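Local coordinates for protein diguanylate cyclase (Marinobacter aquaeolei VT8, PDB 3IGN) that probably joins two GTP molecules into the second messenger c-di-GMP with release of diphosphate, the piece here being its GGDEF domain, with c-di-GMP bound, at residues Thr14-Arg19 with Asp81-Tyr86; Val43-Asp48 with Tyr128-Gly133. One frame throughout, in Å; residues are numbered along the deposited sequence.

Interaction 1: Thr14-Arg19 with Asp81-Tyr86; sequences TGLLNR and DSAGRY. With C2E (9,9'-[(2R,3R,3aS,5S,7aR,9R,10R,10aS,12S,14aR)-3,5,10,12-tetrahydroxy-5,12-dioxidooctahydro-2H,7H-difuro[3,2-d:3',2'-j][1,3,7,9,2,8]tetraoxadiphosphacyclododecine-2,9-diyl]bis(2-amino-1,9-dihydro-6H-purin-6-one)), chain B.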
ATOM      1  N   THR A  14       2.312   4.109 -12.456  1.00 39.73           N
ATOM      2  CA  THR A  14       3.115   4.298 -11.254  1.00 38.65           C
ATOM      3  C   THR A  14       4.552   3.783 -11.294  1.00 40.67           C
ATOM      4  O   THR A  14       5.407   4.284 -10.570  1.00 40.41           O
ATOM      5  CB  THR A  14       2.431   3.643 -10.051  1.00 37.43           C
ATOM      6  OG1 THR A  14       2.410   2.222 -10.233  1.00 36.96           O
ATOM      7  CG2 THR A  14       1.002   4.151  -9.912  1.00 36.48           C
ATOM      8  N   GLY A  15       4.818   2.786 -12.128  1.00 40.98           N
ATOM      9  CA  GLY A  15       6.162   2.237 -12.198  1.00 41.06           C
ATOM     10  C   GLY A  15       6.378   1.132 -11.175  1.00 40.61           C
ATOM     11  O   GLY A  15       7.417   0.466 -11.169  1.00 41.76           O
ATOM     12  N   LEU A  16       5.391   0.939 -10.306  1.00 38.15           N
ATOM     13  CA  LEU A  16       5.460  -0.093  -9.276  1.00 35.71           C
ATOM     14  C   LEU A  16       5.153  -1.441  -9.910  1.00 35.88           C
ATOM     15  O   LEU A  16       4.774  -1.510 -11.081  1.00 38.87           O
ATOM     16  CB  LEU A  16       4.425   0.186  -8.184  1.00 33.66           C
ATOM     17  CG  LEU A  16       4.466   1.547  -7.494  1.00 34.11           C
ATOM     18  CD1 LEU A  16       3.295   1.660  -6.531  1.00 35.52           C
ATOM     19  CD2 LEU A  16       5.789   1.716  -6.762  1.00 34.68           C
ATOM     20  N   LEU A  17       5.311  -2.515  -9.141  1.00 34.27           N
ATOM     21  CA  LEU A  17       5.005  -3.844  -9.645  1.00 34.57           C
ATOM     22  C   LEU A  17       3.506  -3.888  -9.915  1.00 34.67           C
ATOM     23  O   LEU A  17       2.745  -3.182  -9.258  1.00 35.30           O
ATOM     24  CB  LEU A  17       5.361  -4.910  -8.601  1.00 34.27           C
ATOM     25  CG  LEU A  17       6.847  -5.209  -8.407  1.00 35.16           C
ATOM     26  CD1 LEU A  17       7.037  -6.112  -7.204  1.00 36.73           C
ATOM     27  CD2 LEU A  17       7.394  -5.862  -9.665  1.00 36.80           C
ATOM     28  N   ASN A  18       3.076  -4.689 -10.886  1.00 33.25           N
ATOM     29  CA  ASN A  18       1.649  -4.789 -11.155  1.00 34.70           C
ATOM     30  C   ASN A  18       1.073  -5.849 -10.223  1.00 34.64           C
ATOM     31  O   ASN A  18       1.819  -6.606  -9.601  1.00 34.35           O
ATOM     32  CB  ASN A  18       1.367  -5.149 -12.622  1.00 36.10           C
ATOM     33  CG  ASN A  18       2.117  -6.378 -13.083  1.00 38.50           C
ATOM     34  OD1 ASN A  18       2.239  -7.360 -12.351  1.00 40.81           O
ATOM     35  ND2 ASN A  18       2.607  -6.341 -14.322  1.00 40.56           N
ATOM     36  N   ARG A  19      -0.248  -5.893 -10.117  1.00 35.44           N
ATOM     37  CA  ARG A  19      -0.911  -6.848  -9.231  1.00 36.02           C
ATOM     38  C   ARG A  19      -0.420  -8.287  -9.361  1.00 33.02           C
ATOM     39  O   ARG A  19      -0.031  -8.912  -8.371  1.00 32.94           O
ATOM     40  CB  ARG A  19      -2.421  -6.809  -9.460  1.00 36.88           C
ATOM     41  CG  ARG A  19      -3.197  -7.757  -8.569  1.00 38.55           C
ATOM     42  CD  ARG A  19      -4.685  -7.647  -8.828  1.00 44.40           C
ATOM     43  NE  ARG A  19      -5.446  -8.645  -8.083  1.00 50.09           N
ATOM     44  CZ  ARG A  19      -6.355  -9.442  -8.633  1.00 54.39           C
ATOM     45  NH1 ARG A  19      -6.611  -9.356  -9.931  1.00 56.92           N
ATOM     46  NH2 ARG A  19      -7.011 -10.323  -7.889  1.00 54.97           N
ATOM     47  N   ASP A  81      12.026  -3.927   0.505  1.00 23.30           N
ATOM     48  CA  ASP A  81      10.569  -3.962   0.674  1.00 22.26           C
ATOM     49  C   ASP A  81      10.036  -4.014  -0.757  1.00 21.91           C
ATOM     50  O   ASP A  81      10.710  -3.555  -1.673  1.00 22.35           O
ATOM     51  CB  ASP A  81      10.044  -2.682   1.343  1.00 24.54           C
ATOM     52  CG  ASP A  81      10.494  -2.530   2.790  1.00 24.48           C
ATOM     53  OD1 ASP A  81      10.606  -3.552   3.507  1.00 24.79           O
ATOM     54  OD2 ASP A  81      10.708  -1.374   3.222  1.00 23.56           O
ATOM     55  N   SER A  82       8.837  -4.547  -0.961  1.00 20.39           N
ATOM     56  CA  SER A  82       8.284  -4.631  -2.307  1.00 23.09           C
ATOM     57  C   SER A  82       6.909  -3.994  -2.413  1.00 24.01           C
ATOM     58  O   SER A  82       5.945  -4.482  -1.829  1.00 24.24           O
ATOM     59  CB  SER A  82       8.217  -6.094  -2.750  1.00 24.64           C
ATOM     60  OG  SER A  82       9.521  -6.665  -2.781  1.00 24.45           O
ATOM     61  N   ALA A  83       6.824  -2.900  -3.166  1.00 23.54           N
ATOM     62  CA  ALA A  83       5.555  -2.199  -3.343  1.00 21.34           C
ATOM     63  C   ALA A  83       4.896  -2.536  -4.672  1.00 25.98           C
ATOM     64  O   ALA A  83       5.573  -2.762  -5.680  1.00 29.02           O
ATOM     65  CB  ALA A  83       5.775  -0.703  -3.240  1.00 21.08           C
ATOM     66  N   GLY A  84       3.569  -2.567  -4.678  1.00 26.71           N
ATOM     67  CA  GLY A  84       2.865  -2.868  -5.905  1.00 26.33           C
ATOM     68  C   GLY A  84       1.565  -2.102  -5.984  1.00 27.78           C
ATOM     69  O   GLY A  84       1.027  -1.668  -4.966  1.00 30.00           O
ATOM     70  N   ARG A  85       1.072  -1.894  -7.198  1.00 28.01           N
ATOM     71  CA  ARG A  85      -0.202  -1.209  -7.351  1.00 27.44           C
ATOM     72  C   ARG A  85      -1.184  -2.349  -7.493  1.00 29.56           C
ATOM     73  O   ARG A  85      -1.233  -3.035  -8.516  1.00 29.29           O
ATOM     74  CB  ARG A  85      -0.243  -0.336  -8.599  1.00 28.88           C
ATOM     75  CG  ARG A  85      -1.503   0.501  -8.650  1.00 31.64           C
ATOM     76  CD  ARG A  85      -1.760   0.998 -10.050  1.00 35.56           C
ATOM     77  NE  ARG A  85      -2.901   1.903 -10.104  1.00 39.47           N
ATOM     78  CZ  ARG A  85      -3.389   2.408 -11.231  1.00 39.87           C
ATOM     79  NH1 ARG A  85      -2.833   2.089 -12.392  1.00 39.79           N
ATOM     80  NH2 ARG A  85      -4.421   3.241 -11.198  1.00 40.98           N
ATOM     81  N   TYR A  86      -1.969  -2.556  -6.451  1.00 30.79           N
ATOM     82  CA  TYR A  86      -2.914  -3.648  -6.425  1.00 31.44           C
ATOM     83  C   TYR A  86      -4.168  -3.404  -7.269  1.00 35.18           C
ATOM     84  O   TYR A  86      -4.632  -4.290  -7.970  1.00 36.53           O
ATOM     85  CB  TYR A  86      -3.274  -3.918  -4.973  1.00 32.31           C
ATOM     86  CG  TYR A  86      -4.171  -5.090  -4.808  1.00 35.87           C
ATOM     87  CD1 TYR A  86      -3.698  -6.390  -4.967  1.00 38.18           C
ATOM     88  CD2 TYR A  86      -5.507  -4.905  -4.510  1.00 39.65           C
ATOM     89  CE1 TYR A  86      -4.556  -7.477  -4.827  1.00 41.86           C
ATOM     90  CE2 TYR A  86      -6.366  -5.978  -4.372  1.00 43.24           C
ATOM     91  CZ  TYR A  86      -5.886  -7.256  -4.529  1.00 44.05           C
ATOM     92  OH  TYR A  86      -6.753  -8.309  -4.379  1.00 47.76           O
TER
HETATM   93  P1  C2E B 401      13.266   4.577  13.063  1.00 45.08           P
HETATM   94  O2P C2E B 401      12.882   5.087  11.586  1.00 36.06           O
HETATM   95  O1P C2E B 401      12.434   5.290  14.062  1.00 44.19           O
HETATM   96  O5' C2E B 401      13.027   3.016  13.215  1.00 44.27           O
HETATM   97  C5' C2E B 401      12.004   2.372  12.560  1.00 40.56           C
HETATM   98  C4' C2E B 401      12.002   0.865  12.804  1.00 36.23           C
HETATM   99  O4' C2E B 401      10.881   0.406  12.037  1.00 33.64           O
HETATM  100  C3' C2E B 401      13.280   0.187  12.247  1.00 35.80           C
HETATM  101  O3' C2E B 401      14.109  -0.545  13.164  1.00 38.84           O
HETATM  102  C2' C2E B 401      12.798  -0.649  11.076  1.00 35.77           C
HETATM  103  O2' C2E B 401      13.175  -2.016  11.240  1.00 42.75           O
HETATM  104  C1' C2E B 401      11.300  -0.418  10.929  1.00 34.91           C
HETATM  105  N9  C2E B 401      11.250   0.329   9.651  1.00 32.70           N
HETATM  106  C8  C2E B 401      11.292   1.700   9.482  1.00 30.70           C
HETATM  107  N7  C2E B 401      11.258   2.024   8.243  1.00 29.88           N
HETATM  108  C5  C2E B 401      11.190   0.901   7.509  1.00 28.62           C
HETATM  109  C6  C2E B 401      11.138   0.634   6.118  1.00 28.31           C
HETATM  110  O6  C2E B 401      11.149   1.549   5.305  1.00 27.77           O
HETATM  111  N1  C2E B 401      11.076  -0.674   5.710  1.00 27.46           N
HETATM  112  C2  C2E B 401      11.063  -1.706   6.624  1.00 26.90           C
HETATM  113  N2  C2E B 401      10.996  -3.000   6.186  1.00 27.87           N
HETATM  114  N3  C2E B 401      11.117  -1.468   7.926  1.00 28.74           N
HETATM  115  C4  C2E B 401      11.179  -0.203   8.402  1.00 28.55           C
HETATM  116  P11 C2E B 401      15.661  -0.309  12.774  1.00 37.85           P
HETATM  117  O21 C2E B 401      15.986  -0.764  11.259  1.00 36.51           O
HETATM  118  O11 C2E B 401      16.538  -1.057  13.702  1.00 37.37           O
HETATM  119  O5A C2E B 401      15.860   1.264  12.956  1.00 45.07           O
HETATM  120  C5A C2E B 401      17.003   1.935  12.591  1.00 44.24           C
HETATM  121  C4A C2E B 401      16.915   3.426  12.919  1.00 40.32           C
HETATM  122  O4A C2E B 401      18.077   4.009  12.319  1.00 41.10           O
HETATM  123  C3A C2E B 401      15.660   4.121  12.355  1.00 41.99           C
HETATM  124  O3A C2E B 401      14.840   4.771  13.299  1.00 46.25           O
HETATM  125  C2A C2E B 401      16.158   5.061  11.294  1.00 44.33           C
HETATM  126  O2A C2E B 401      15.747   6.416  11.526  1.00 50.49           O
HETATM  127  C1A C2E B 401      17.666   4.903  11.228  1.00 40.96           C
HETATM  128  N91 C2E B 401      17.769   4.279   9.883  1.00 36.77           N
HETATM  129  C81 C2E B 401      17.892   2.936   9.583  1.00 35.10           C
HETATM  130  N71 C2E B 401      17.927   2.755   8.305  1.00 34.13           N
HETATM  131  C51 C2E B 401      17.833   3.945   7.686  1.00 34.61           C
HETATM  132  C61 C2E B 401      17.811   4.357   6.322  1.00 35.49           C
HETATM  133  O61 C2E B 401      17.893   3.537   5.424  1.00 35.67           O
HETATM  134  N11 C2E B 401      17.698   5.693   6.042  1.00 37.66           N
HETATM  135  C21 C2E B 401      17.599   6.621   7.055  1.00 37.87           C
HETATM  136  N21 C2E B 401      17.485   7.954   6.741  1.00 37.82           N
HETATM  137  N31 C2E B 401      17.615   6.251   8.332  1.00 36.92           N
HETATM  138  C41 C2E B 401      17.728   4.942   8.687  1.00 36.32           C
HETATM  139  O   HOH W   1       7.496  -1.838  -7.211  1.00 51.35           O
HETATM  140  O   HOH W   2      -6.337 -10.782  -4.907  1.00 50.28           O
HETATM  141  O   HOH W   3      -1.749  -3.846 -11.331  1.00 51.31           O
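R19 crosses the ring of Y86 at a slant, NE 3.6 Å from Y86 CE1. Its CG is anti to the backbone N (chi1 -179°) and the chain is extended as far as NE, which carries CG and CD past the carbonyl O of Y86. The guanidinium plane stands at a right angle to the ring, so the two groups do not stack; one water in both planes joins R19 NH2 to Y86 OH, while NE turns to E23 in a salt bridge. An alanine in place of Y86 takes away ring and hydroxyl; the R19 guanidinium would probably lose its water-mediated mate and be held mainly by E23. L16 CD2 meets A83 CB at 4.3 Å. The T14 side chain crosses that of R85 at about a right angle, OG1 4.0 Å from R85 CB; this OG1 is hydrogen-bonded to D11 and accepts from L16 N in an ST turn. Between the parallel backbones R85 N gives L17 O a straight bond of 2.9 Å, whereas L17 N to A83 O is weak at 3.5 Å and is supplemented by a water linking the same atoms. D81 grips the guanine edge of c-di-GMP, OD2 accepting from N1 at 2.6 Å and OD1 from N2. Strand 17-18 is outermost in the sheet, and 82-85 follows D81, which with R78 fits the RxxD motif of the I-site, probably the site of product inhibition, as in other GGDEF domains.

Interaction 2: Val43-Asp48 with Tyr128-Gly133; sequences VMFDID and YTVSMG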
ATOM      1  N   VAL A  43       1.277  -4.697   3.922  1.00 21.21           N
ATOM      2  CA  VAL A  43       0.542  -3.448   4.026  1.00 22.13           C
ATOM      3  C   VAL A  43      -0.373  -3.341   2.812  1.00 21.71           C
ATOM      4  O   VAL A  43      -0.010  -3.754   1.715  1.00 22.17           O
ATOM      5  CB  VAL A  43       1.484  -2.225   4.023  1.00 22.88           C
ATOM      6  CG1 VAL A  43       0.665  -0.931   4.148  1.00 24.89           C
ATOM      7  CG2 VAL A  43       2.488  -2.337   5.156  1.00 24.12           C
HETATM    8  N   MSE A  44      -1.575  -2.825   3.026  1.00 24.19           N
HETATM    9  CA  MSE A  44      -2.530  -2.622   1.944  1.00 27.38           C
HETATM   10  C   MSE A  44      -3.074  -1.241   2.246  1.00 24.68           C
HETATM   11  O   MSE A  44      -3.550  -0.999   3.352  1.00 24.81           O
HETATM   12  CB  MSE A  44      -3.682  -3.632   2.010  1.00 34.87           C
HETATM   13  CG  MSE A  44      -3.261  -5.079   2.134  1.00 46.25           C
HETATM   14 SE   MSE A  44      -3.927  -6.147   0.671  1.00 58.47          SE
HETATM   15  CE  MSE A  44      -2.774  -5.414  -0.656  1.00 50.40           C
ATOM     16  N   PHE A  45      -2.961  -0.314   1.303  1.00 25.67           N
ATOM     17  CA  PHE A  45      -3.481   1.020   1.556  1.00 26.42           C
ATOM     18  C   PHE A  45      -4.175   1.620   0.347  1.00 27.98           C
ATOM     19  O   PHE A  45      -3.901   1.246  -0.795  1.00 26.37           O
ATOM     20  CB  PHE A  45      -2.384   1.946   2.120  1.00 26.01           C
ATOM     21  CG  PHE A  45      -1.264   2.280   1.160  1.00 27.88           C
ATOM     22  CD1 PHE A  45      -1.276   3.484   0.456  1.00 29.62           C
ATOM     23  CD2 PHE A  45      -0.158   1.442   1.030  1.00 26.57           C
ATOM     24  CE1 PHE A  45      -0.203   3.854  -0.359  1.00 29.35           C
ATOM     25  CE2 PHE A  45       0.921   1.800   0.219  1.00 25.47           C
ATOM     26  CZ  PHE A  45       0.900   3.010  -0.475  1.00 25.60           C
ATOM     27  N   ASP A  46      -5.106   2.525   0.634  1.00 28.93           N
ATOM     28  CA  ASP A  46      -5.917   3.197  -0.375  1.00 31.38           C
ATOM     29  C   ASP A  46      -5.853   4.702  -0.190  1.00 32.88           C
ATOM     30  O   ASP A  46      -5.630   5.199   0.914  1.00 34.70           O
ATOM     31  CB  ASP A  46      -7.390   2.798  -0.232  1.00 36.52           C
ATOM     32  CG  ASP A  46      -7.676   1.397  -0.706  1.00 44.11           C
ATOM     33  OD1 ASP A  46      -6.715   0.648  -0.980  1.00 46.23           O
ATOM     34  OD2 ASP A  46      -8.872   1.041  -0.798  1.00 47.20           O
ATOM     35  N   ILE A  47      -6.073   5.423  -1.280  1.00 34.55           N
ATOM     36  CA  ILE A  47      -6.098   6.874  -1.235  1.00 31.99           C
ATOM     37  C   ILE A  47      -7.500   7.211  -0.734  1.00 30.88           C
ATOM     38  O   ILE A  47      -8.480   6.692  -1.254  1.00 31.23           O
ATOM     39  CB  ILE A  47      -5.901   7.461  -2.638  1.00 32.10           C
ATOM     40  CG1 ILE A  47      -4.467   7.188  -3.108  1.00 30.44           C
ATOM     41  CG2 ILE A  47      -6.216   8.950  -2.631  1.00 29.64           C
ATOM     42  CD1 ILE A  47      -4.330   7.072  -4.615  1.00 31.31           C
ATOM     43  N   ASP A  48      -7.596   8.060   0.281  1.00 31.90           N
ATOM     44  CA  ASP A  48      -8.897   8.440   0.830  1.00 29.94           C
ATOM     45  C   ASP A  48      -9.701   9.318  -0.119  1.00 30.12           C
ATOM     46  O   ASP A  48      -9.136  10.132  -0.848  1.00 30.80           O
ATOM     47  CB  ASP A  48      -8.724   9.191   2.156  1.00 29.66           C
ATOM     48  CG  ASP A  48      -8.235   8.297   3.274  1.00 30.66           C
ATOM     49  OD1 ASP A  48      -8.726   7.159   3.368  1.00 32.25           O
ATOM     50  OD2 ASP A  48      -7.380   8.740   4.064  1.00 33.28           O
ATOM     51  N   TYR A 128      -4.572  15.444   0.156  1.00 38.14           N
ATOM     52  CA  TYR A 128      -5.324  14.219   0.375  1.00 36.97           C
ATOM     53  C   TYR A 128      -4.634  13.359   1.421  1.00 36.10           C
ATOM     54  O   TYR A 128      -3.578  13.715   1.934  1.00 38.57           O
ATOM     55  CB  TYR A 128      -5.427  13.437  -0.939  1.00 34.43           C
ATOM     56  CG  TYR A 128      -4.102  12.891  -1.441  1.00 34.88           C
ATOM     57  CD1 TYR A 128      -3.111  13.738  -1.945  1.00 33.72           C
ATOM     58  CD2 TYR A 128      -3.834  11.523  -1.395  1.00 34.02           C
ATOM     59  CE1 TYR A 128      -1.883  13.228  -2.393  1.00 34.02           C
ATOM     60  CE2 TYR A 128      -2.620  11.007  -1.836  1.00 33.01           C
ATOM     61  CZ  TYR A 128      -1.649  11.858  -2.332  1.00 33.22           C
ATOM     62  OH  TYR A 128      -0.445  11.337  -2.751  1.00 35.11           O
ATOM     63  N   THR A 129      -5.238  12.220   1.732  1.00 34.97           N
ATOM     64  CA  THR A 129      -4.670  11.309   2.711  1.00 33.45           C
ATOM     65  C   THR A 129      -4.863   9.867   2.281  1.00 33.21           C
ATOM     66  O   THR A 129      -5.530   9.585   1.284  1.00 29.79           O
ATOM     67  CB  THR A 129      -5.322  11.484   4.096  1.00 34.12           C
ATOM     68  OG1 THR A 129      -6.737  11.270   3.992  1.00 33.68           O
ATOM     69  CG2 THR A 129      -5.055  12.878   4.643  1.00 32.83           C
ATOM     70  N   VAL A 130      -4.266   8.957   3.042  1.00 30.55           N
ATOM     71  CA  VAL A 130      -4.387   7.533   2.764  1.00 28.72           C
ATOM     72  C   VAL A 130      -4.769   6.805   4.040  1.00 28.56           C
ATOM     73  O   VAL A 130      -4.476   7.261   5.148  1.00 27.49           O
ATOM     74  CB  VAL A 130      -3.056   6.908   2.262  1.00 28.75           C
ATOM     75  CG1 VAL A 130      -2.782   7.311   0.811  1.00 26.96           C
ATOM     76  CG2 VAL A 130      -1.919   7.347   3.161  1.00 30.14           C
ATOM     77  N   SER A 131      -5.439   5.676   3.868  1.00 27.26           N
ATOM     78  CA  SER A 131      -5.825   4.824   4.987  1.00 27.45           C
ATOM     79  C   SER A 131      -4.932   3.605   4.779  1.00 27.92           C
ATOM     80  O   SER A 131      -4.746   3.175   3.650  1.00 26.46           O
ATOM     81  CB  SER A 131      -7.306   4.430   4.889  1.00 27.39           C
ATOM     82  OG  SER A 131      -8.143   5.523   5.257  1.00 29.38           O
HETATM   83  N   MSE A 132      -4.380   3.053   5.850  1.00 28.50           N
HETATM   84  CA  MSE A 132      -3.482   1.910   5.707  1.00 26.01           C
HETATM   85  C   MSE A 132      -3.760   0.767   6.676  1.00 25.77           C
HETATM   86  O   MSE A 132      -4.080   0.991   7.843  1.00 27.52           O
HETATM   87  CB  MSE A 132      -2.038   2.383   5.885  1.00 25.66           C
HETATM   88  CG  MSE A 132      -1.731   3.672   5.128  1.00 29.39           C
HETATM   89 SE   MSE A 132       0.084   4.288   5.371  1.00 37.26          SE
HETATM   90  CE  MSE A 132      -0.136   5.199   7.008  1.00 43.42           C
ATOM     91  N   GLY A 133      -3.624  -0.457   6.174  1.00 23.45           N
ATOM     92  CA  GLY A 133      -3.837  -1.639   6.988  1.00 21.17           C
ATOM     93  C   GLY A 133      -2.593  -2.502   7.004  1.00 21.73           C
ATOM     94  O   GLY A 133      -1.994  -2.739   5.958  1.00 22.49           O
TER
HETATM   95  O   HOH W   4      -8.216  12.559   0.609  1.00 34.80           O
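Strands 43-47 and 130-133 run antiparallel, 163° between their directions, with M44-G133 and D46-S131 as hydrogen-bonded pairs and F45-M132 and I47-V130 as non-hydrogen-bonded pairs. Past the last pair, D48 N adds a bond of 2.8 Å to T129 O. The carboxylate of D48 fastens the strand ends with two short hydroxyl bonds: S131 OG donates to OD1 at 2.6 Å, on the syn side, and T129 OG1 donates to OD2 at 2.6 Å, on the anti side. CG of D48 lies beside its own backbone N (chi1 -70°), which lets the group reach both hydroxyls. OD2 also accepts from the backbone N of N164. On the face of F45, I47, V130 and M132 the contacts are apolar. F45 CB lies 3.5 Å from M132 CG, its ring edge faces V130 CG1, and the selenium of selenomethionine M132 lies oblique to the ring, 5.3 Å from its centroid, in a Met-aromatic contact. I47 CG2 meets Y128 CD2 at 3.7 Å. The other face carries M44, D46 and S131; D46 makes a salt bridge with K159 and lies close to E90 of the GGEEF sequence. In these central strands of the GGDEF-domain sheet, D46 probably matches the residue that helps bind the catalytic metal in relatives. Helix 144-160 packs on this side through A151 and L155, whereas helices 59-74 and 100-115 pack on the F45 side, T69 and T73 against F45 and I114 against V130. Within the sheet, strand 90-96 bonds to the far edge of 40-47 and strand 166-168 to that of 130-136.

Overall arrangement
Interactions 1 and 2 belong to one mixed sheet of the GGDEF domain, their centres 14 Å apart and their nearest atoms about 4 Å apart without touching. Across the sheet, 17-18 and 82-85 form one flank, strand 90-96 comes between, and 40-47 with 130-136 follow, 166-168 closing the other edge. Along the chain the segments alternate: 14-19, 43-48, 81-86, 128-133, so neither contact is a local hairpin. Helix 59-74 packs against both, through I66 and A70 in interaction 1 and T69 and T73 in interaction 2. A bound c-di-GMP lies about 9 Å from the V43 side chain. The sheet thus carries the c-di-GMP contact at D81 on one flank and D46 of the probable active site in its middle.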